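Local coordinates for histidine-containing phosphotransfer protein (Zea mays, PDB 1WN0) that probably relays phosphoryl groups from cytokinin sensor histidine kinases to response regulators, as an HPt mediator of the His-to-Asp phosphorelay, at residues A[55-58]-A[59-63]; A[115-118]-A[119-122]. One frame throughout, in Å; residues are numbered along the deposited sequence.

In the fold
Contact 1 (55-63, on helix 42-64) and contact 2 (115-122, on helix 110-138) are each about two turns of a bundle helix, with centres about 11 Å apart. Both are partly buried and amphipathic. The buried faces meet through Leu61 and Leu117, Leu117 CD1 lying 3.8 Å from Leu61 CB; Arg121 lies against Ala62 at the edge of that interface, NH2 to CB 3.8 Å. Ile57, Ile58 and Leu61 in the first, and Leu117 and Val120 in the second, supply the buried hydrocarbon. The outer faces differ. Contact 1 carries the charges of Asp55 and Arg56, with Glu60 at the border against Tyr78, whereas contact 2 has mostly small or neutral residues.

Contact 1 (A[55-58]-A[59-63]); sequences DRII and SELAA
Arg56 and Glu60, one helical turn apart, run side by side and point the same way, yet their charged ends meet poorly. The guanidinium and carboxylate planes stand 74° apart, and Arg56 NH1 is 3.8 Å from Glu60 OE1, a long salt bridge in which the position of OE1 is itself uncertain. Lower down the two chains touch in ordinary van der Waals contact, Arg56 CG lying 3.7 Å from Glu60 OE2. The arginine chain bends at its third torsion (31°), and its NH2 forms a salt bridge with Asp53, the stronger partner; Glu60 is at best a weak second one. A long, flexible charged chain suits Arg56 to the outer face, while Glu60 sits at its border, against Tyr78 of helix 72-88.

Ile57 and Leu61 form a second parallel pair on the buried side, with Ile57 CG2 against Leu61 CD1 at 3.8 Å. The branched methyl of the isoleucine reaches forward because CG1 lies beside the backbone N (chi1 -69°), turning CG2 to the side of the carbonyl carbon. Leu61 goes on to touch Val75 and Tyr78.

Ser59 is short enough to bend back on its own helix. Its OG donates to Asp55 O at 3.0 Å, while its backbone N reaches the same oxygen at 3.2 Å from the opposite face of the carbonyl plane. One acceptor thus takes two donors, and the hydroxyl is satisfied on an exposed position. The carboxylate of Asp55 turns elsewhere, to Arg128 of helix 110-138.

Polar residues outside and aliphatic ones inside make this an amphipathic alpha-helix of the HPt four-helix bundle.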
ATOM      1  N   ASP A  55       7.031  -0.488   2.049  1.00 37.10           N
ATOM      2  CA  ASP A  55       7.832  -0.525   3.233  1.00 37.17           C
ATOM      3  C   ASP A  55       9.009   0.437   3.131  1.00 37.41           C
ATOM      4  O   ASP A  55       9.227   1.234   4.047  1.00 34.66           O
ATOM      5  CB  ASP A  55       8.272  -1.942   3.601  1.00 38.18           C
ATOM      6  CG  ASP A  55       8.891  -2.015   4.971  1.00 43.17           C
ATOM      7  OD1 ASP A  55       8.206  -1.959   6.060  1.00 42.06           O
ATOM      8  OD2 ASP A  55      10.129  -1.996   4.982  1.00 55.28           O
ATOM      9  N   ARG A  56       9.662   0.483   1.991  1.00 35.92           N
ATOM     10  CA  ARG A  56      10.858   1.329   1.858  1.00 36.32           C
ATOM     11  C   ARG A  56      10.322   2.806   1.751  1.00 34.84           C
ATOM     12  O   ARG A  56      10.793   3.750   2.412  1.00 31.96           O
ATOM     13  CB  ARG A  56      11.626   0.851   0.620  1.00 37.07           C
ATOM     14  CG  ARG A  56      12.794   1.759   0.193  1.00 43.41           C
ATOM     15  CD  ARG A  56      13.353   1.519  -1.315  1.00 46.72           C
ATOM     16  NE  ARG A  56      12.338   1.063  -2.310  1.00 47.75           N
ATOM     17  CZ  ARG A  56      11.661   1.855  -3.156  1.00 49.14           C
ATOM     18  NH1 ARG A  56      11.845   3.223  -3.177  1.00 51.42           N
ATOM     19  NH2 ARG A  56      10.758   1.293  -3.966  1.00 47.06           N
ATOM     20  N   ILE A  57       9.226   3.018   0.994  1.00 34.31           N
ATOM     21  CA  ILE A  57       8.753   4.434   0.866  1.00 32.26           C
ATOM     22  C   ILE A  57       8.275   5.086   2.200  1.00 31.99           C
ATOM     23  O   ILE A  57       8.611   6.184   2.516  1.00 29.48           O
ATOM     24  CB  ILE A  57       7.678   4.515  -0.180  1.00 31.95           C
ATOM     25  CG1 ILE A  57       8.345   4.248  -1.565  1.00 34.08           C
ATOM     26  CG2 ILE A  57       7.022   5.881  -0.072  1.00 30.06           C
ATOM     27  CD1 ILE A  57       7.365   3.844  -2.527  1.00 34.95           C
ATOM     28  N   ILE A  58       7.594   4.314   2.979  1.00 30.66           N
ATOM     29  CA  ILE A  58       7.157   4.689   4.365  1.00 35.18           C
ATOM     30  C   ILE A  58       8.300   5.027   5.306  1.00 34.81           C
ATOM     31  O   ILE A  58       8.254   6.126   5.963  1.00 33.33           O
ATOM     32  CB  ILE A  58       6.190   3.607   4.906  1.00 34.68           C
ATOM     33  CG1 ILE A  58       4.865   3.704   4.128  1.00 39.62           C
ATOM     34  CG2 ILE A  58       5.999   3.807   6.343  1.00 41.56           C
ATOM     35  CD1 ILE A  58       3.807   2.568   4.421  1.00 42.55           C
ATOM     36  N   SER A  59       9.374   4.201   5.303  1.00 35.83           N
ATOM     37  CA  SER A  59      10.611   4.597   5.998  1.00 36.42           C
ATOM     38  C   SER A  59      11.258   5.793   5.500  1.00 35.26           C
ATOM     39  O   SER A  59      11.685   6.620   6.338  1.00 35.05           O
ATOM     40  CB  SER A  59      11.730   3.471   6.097  1.00 38.47           C
ATOM     41  OG  SER A  59      10.910   2.323   6.251  1.00 45.18           O
ATOM     42  N   GLU A  60      11.410   5.923   4.180  1.00 33.16           N
ATOM     43  CA  GLU A  60      11.908   7.205   3.715  1.00 33.80           C
ATOM     44  C   GLU A  60      10.989   8.409   4.110  1.00 32.84           C
ATOM     45  O   GLU A  60      11.479   9.470   4.524  1.00 29.80           O
ATOM     46  CB  GLU A  60      12.105   7.149   2.192  1.00 35.48           C
ATOM     47  CG  GLU A  60      13.039   6.005   1.786  1.00 43.61           C
ATOM     48  CD  GLU A  60      13.107   5.680   0.248  1.00 52.09           C
ATOM     49  OE1 GLU A  60      12.070   5.920  -0.473  1.00 55.54           O
ATOM     50  OE2 GLU A  60      14.204   5.158  -0.217  1.00 56.48           O
ATOM     51  N   LEU A  61       9.653   8.263   3.974  1.00 31.56           N
ATOM     52  CA  LEU A  61       8.787   9.381   4.379  1.00 31.65           C
ATOM     53  C   LEU A  61       8.990   9.790   5.861  1.00 31.20           C
ATOM     54  O   LEU A  61       8.886  10.956   6.176  1.00 29.67           O
ATOM     55  CB  LEU A  61       7.281   9.036   4.159  1.00 30.43           C
ATOM     56  CG  LEU A  61       6.947   9.135   2.698  1.00 31.66           C
ATOM     57  CD1 LEU A  61       5.668   8.527   2.330  1.00 31.95           C
ATOM     58  CD2 LEU A  61       6.916  10.539   2.268  1.00 32.75           C
ATOM     59  N   ALA A  62       9.171   8.792   6.741  1.00 31.62           N
ATOM     60  CA  ALA A  62       9.296   9.010   8.173  1.00 33.10           C
ATOM     61  C   ALA A  62      10.546   9.823   8.427  1.00 33.94           C
ATOM     62  O   ALA A  62      10.486  10.719   9.177  1.00 32.34           O
ATOM     63  CB  ALA A  62       9.443   7.708   8.947  1.00 32.11           C
ATOM     64  N   ALA A  63      11.677   9.469   7.781  1.00 34.06           N
ATOM     65  CA  ALA A  63      12.935  10.226   7.928  1.00 34.84           C
ATOM     66  C   ALA A  63      12.732  11.589   7.332  1.00 35.07           C
ATOM     67  O   ALA A  63      13.028  12.646   7.955  1.00 34.91           O
ATOM     68  CB  ALA A  63      14.184   9.457   7.267  1.00 33.35           C
TER

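Contact 2 (A[115-118]-A[119-122]); sequences MALA and VVRN
The guanidinium of Arg121 lies obliquely over the preceding turn. Its NH2 is 3.7 Å from Leu117 CD2, and NH1 comes equally near Ala118 CA, so the group rests on hydrocarbon. A bend at the third torsion (-75°) after an otherwise extended chain folds the group back over the helix; the small methyl of Ala118 lets it settle close to the backbone. Cutting Arg121 back to an alanine would remove the guanidinium, and is likely to leave Leu117 CD2 less covered and to open a gap beside Ala62 CB.

The other flat group, the amide of Asn122, also leans back toward Ala118: its ND2 is 3.2 Å from Ala118 O, but the angle is too poor for a hydrogen bond. That oxygen accepts the hydrogen bond from the backbone N-H of Asn122, N to O 3.1 Å.

On the buried side Leu117 CD1 meets Val120 CG1 at 3.8 Å, the two chains crossing at a slant; compact aliphatic residues suit a surface pressed by several helices. Leu117 and Arg121 face helix 42-64 through Leu61, Ala62 and Ile58. Val120 packs on Val94 and Thr97 of helix 92-99, and Ala116 fits against Phe101 and Leu104 of helix 101-106.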
ATOM      1  N   MET A 115       0.602  12.611  10.688  1.00 31.46           N
ATOM      2  CA  MET A 115      -0.595  11.874  11.031  1.00 32.11           C
ATOM      3  C   MET A 115      -0.934  11.068   9.844  1.00 31.78           C
ATOM      4  O   MET A 115      -1.289   9.937  10.013  1.00 34.96           O
ATOM      5  CB  MET A 115      -1.740  12.833  11.373  1.00 32.12           C
ATOM      6  CG  MET A 115      -1.446  13.754  12.453  1.00 36.85           C
ATOM      7  SD  MET A 115      -2.728  15.024  12.973  1.00 43.18           S
ATOM      8  CE  MET A 115      -3.799  14.044  13.701  1.00 45.61           C
ATOM      9  N   ALA A 116      -0.955  11.622   8.608  1.00 29.61           N
ATOM     10  CA  ALA A 116      -1.374  10.757   7.523  1.00 29.02           C
ATOM     11  C   ALA A 116      -0.387   9.656   7.307  1.00 29.84           C
ATOM     12  O   ALA A 116      -0.750   8.511   7.013  1.00 28.26           O
ATOM     13  CB  ALA A 116      -1.506  11.527   6.270  1.00 30.99           C
ATOM     14  N   LEU A 117       0.914   9.936   7.516  1.00 29.30           N
ATOM     15  CA  LEU A 117       1.829   8.807   7.477  1.00 30.34           C
ATOM     16  C   LEU A 117       1.513   7.708   8.430  1.00 31.55           C
ATOM     17  O   LEU A 117       1.673   6.514   8.035  1.00 32.24           O
ATOM     18  CB  LEU A 117       3.261   9.178   7.675  1.00 32.22           C
ATOM     19  CG  LEU A 117       4.387   8.149   7.473  1.00 33.90           C
ATOM     20  CD1 LEU A 117       4.298   7.648   5.987  1.00 33.22           C
ATOM     21  CD2 LEU A 117       5.753   8.779   7.758  1.00 32.89           C
ATOM     22  N   ALA A 118       1.148   8.028   9.697  1.00 31.16           N
ATOM     23  CA  ALA A 118       0.779   6.938  10.626  1.00 32.37           C
ATOM     24  C   ALA A 118      -0.471   6.224  10.171  1.00 32.42           C
ATOM     25  O   ALA A 118      -0.647   5.038  10.447  1.00 33.09           O
ATOM     26  CB  ALA A 118       0.523   7.503  12.072  1.00 32.14           C
ATOM     27  N   VAL A 119      -1.443   6.960   9.577  1.00 33.01           N
ATOM     28  CA  VAL A 119      -2.622   6.223   9.120  1.00 34.92           C
ATOM     29  C   VAL A 119      -2.172   5.242   8.048  1.00 36.74           C
ATOM     30  O   VAL A 119      -2.613   4.139   7.974  1.00 35.05           O
ATOM     31  CB  VAL A 119      -3.665   7.142   8.446  1.00 35.30           C
ATOM     32  CG1 VAL A 119      -4.794   6.283   7.712  1.00 33.80           C
ATOM     33  CG2 VAL A 119      -4.311   8.044   9.455  1.00 37.49           C
ATOM     34  N   VAL A 120      -1.359   5.734   7.128  1.00 39.29           N
ATOM     35  CA  VAL A 120      -0.901   4.867   5.994  1.00 41.18           C
ATOM     36  C   VAL A 120      -0.059   3.666   6.414  1.00 40.16           C
ATOM     37  O   VAL A 120      -0.268   2.465   5.933  1.00 37.57           O
ATOM     38  CB  VAL A 120      -0.346   5.707   4.837  1.00 39.75           C
ATOM     39  CG1 VAL A 120       1.130   5.800   4.862  1.00 45.13           C
ATOM     40  CG2 VAL A 120      -0.833   5.141   3.561  1.00 45.99           C
ATOM     41  N   ARG A 121       0.788   3.922   7.396  1.00 38.41           N
ATOM     42  CA  ARG A 121       1.545   2.824   8.088  1.00 40.08           C
ATOM     43  C   ARG A 121       0.651   1.769   8.702  1.00 40.19           C
ATOM     44  O   ARG A 121       0.853   0.580   8.418  1.00 41.79           O
ATOM     45  CB  ARG A 121       2.421   3.328   9.207  1.00 41.05           C
ATOM     46  CG  ARG A 121       3.438   2.349   9.751  1.00 41.81           C
ATOM     47  CD  ARG A 121       4.317   2.919  10.916  1.00 38.95           C
ATOM     48  NE  ARG A 121       5.328   3.845  10.413  1.00 43.72           N
ATOM     49  CZ  ARG A 121       5.277   5.184  10.501  1.00 48.42           C
ATOM     50  NH1 ARG A 121       4.250   5.827  11.058  1.00 44.64           N
ATOM     51  NH2 ARG A 121       6.269   5.917  10.015  1.00 52.29           N
ATOM     52  N   ASN A 122      -0.381   2.165   9.433  1.00 40.49           N
ATOM     53  CA  ASN A 122      -1.296   1.169   9.978  1.00 41.14           C
ATOM     54  C   ASN A 122      -2.018   0.380   8.960  1.00 40.18           C
ATOM     55  O   ASN A 122      -2.058  -0.848   9.087  1.00 39.25           O
ATOM     56  CB  ASN A 122      -2.319   1.787  10.939  1.00 43.33           C
ATOM     57  CG  ASN A 122      -1.632   2.254  12.241  1.00 50.08           C
ATOM     58  OD1 ASN A 122      -0.702   1.621  12.695  1.00 56.48           O
ATOM     59  ND2 ASN A 122      -2.045   3.387  12.785  1.00 54.89           N
TER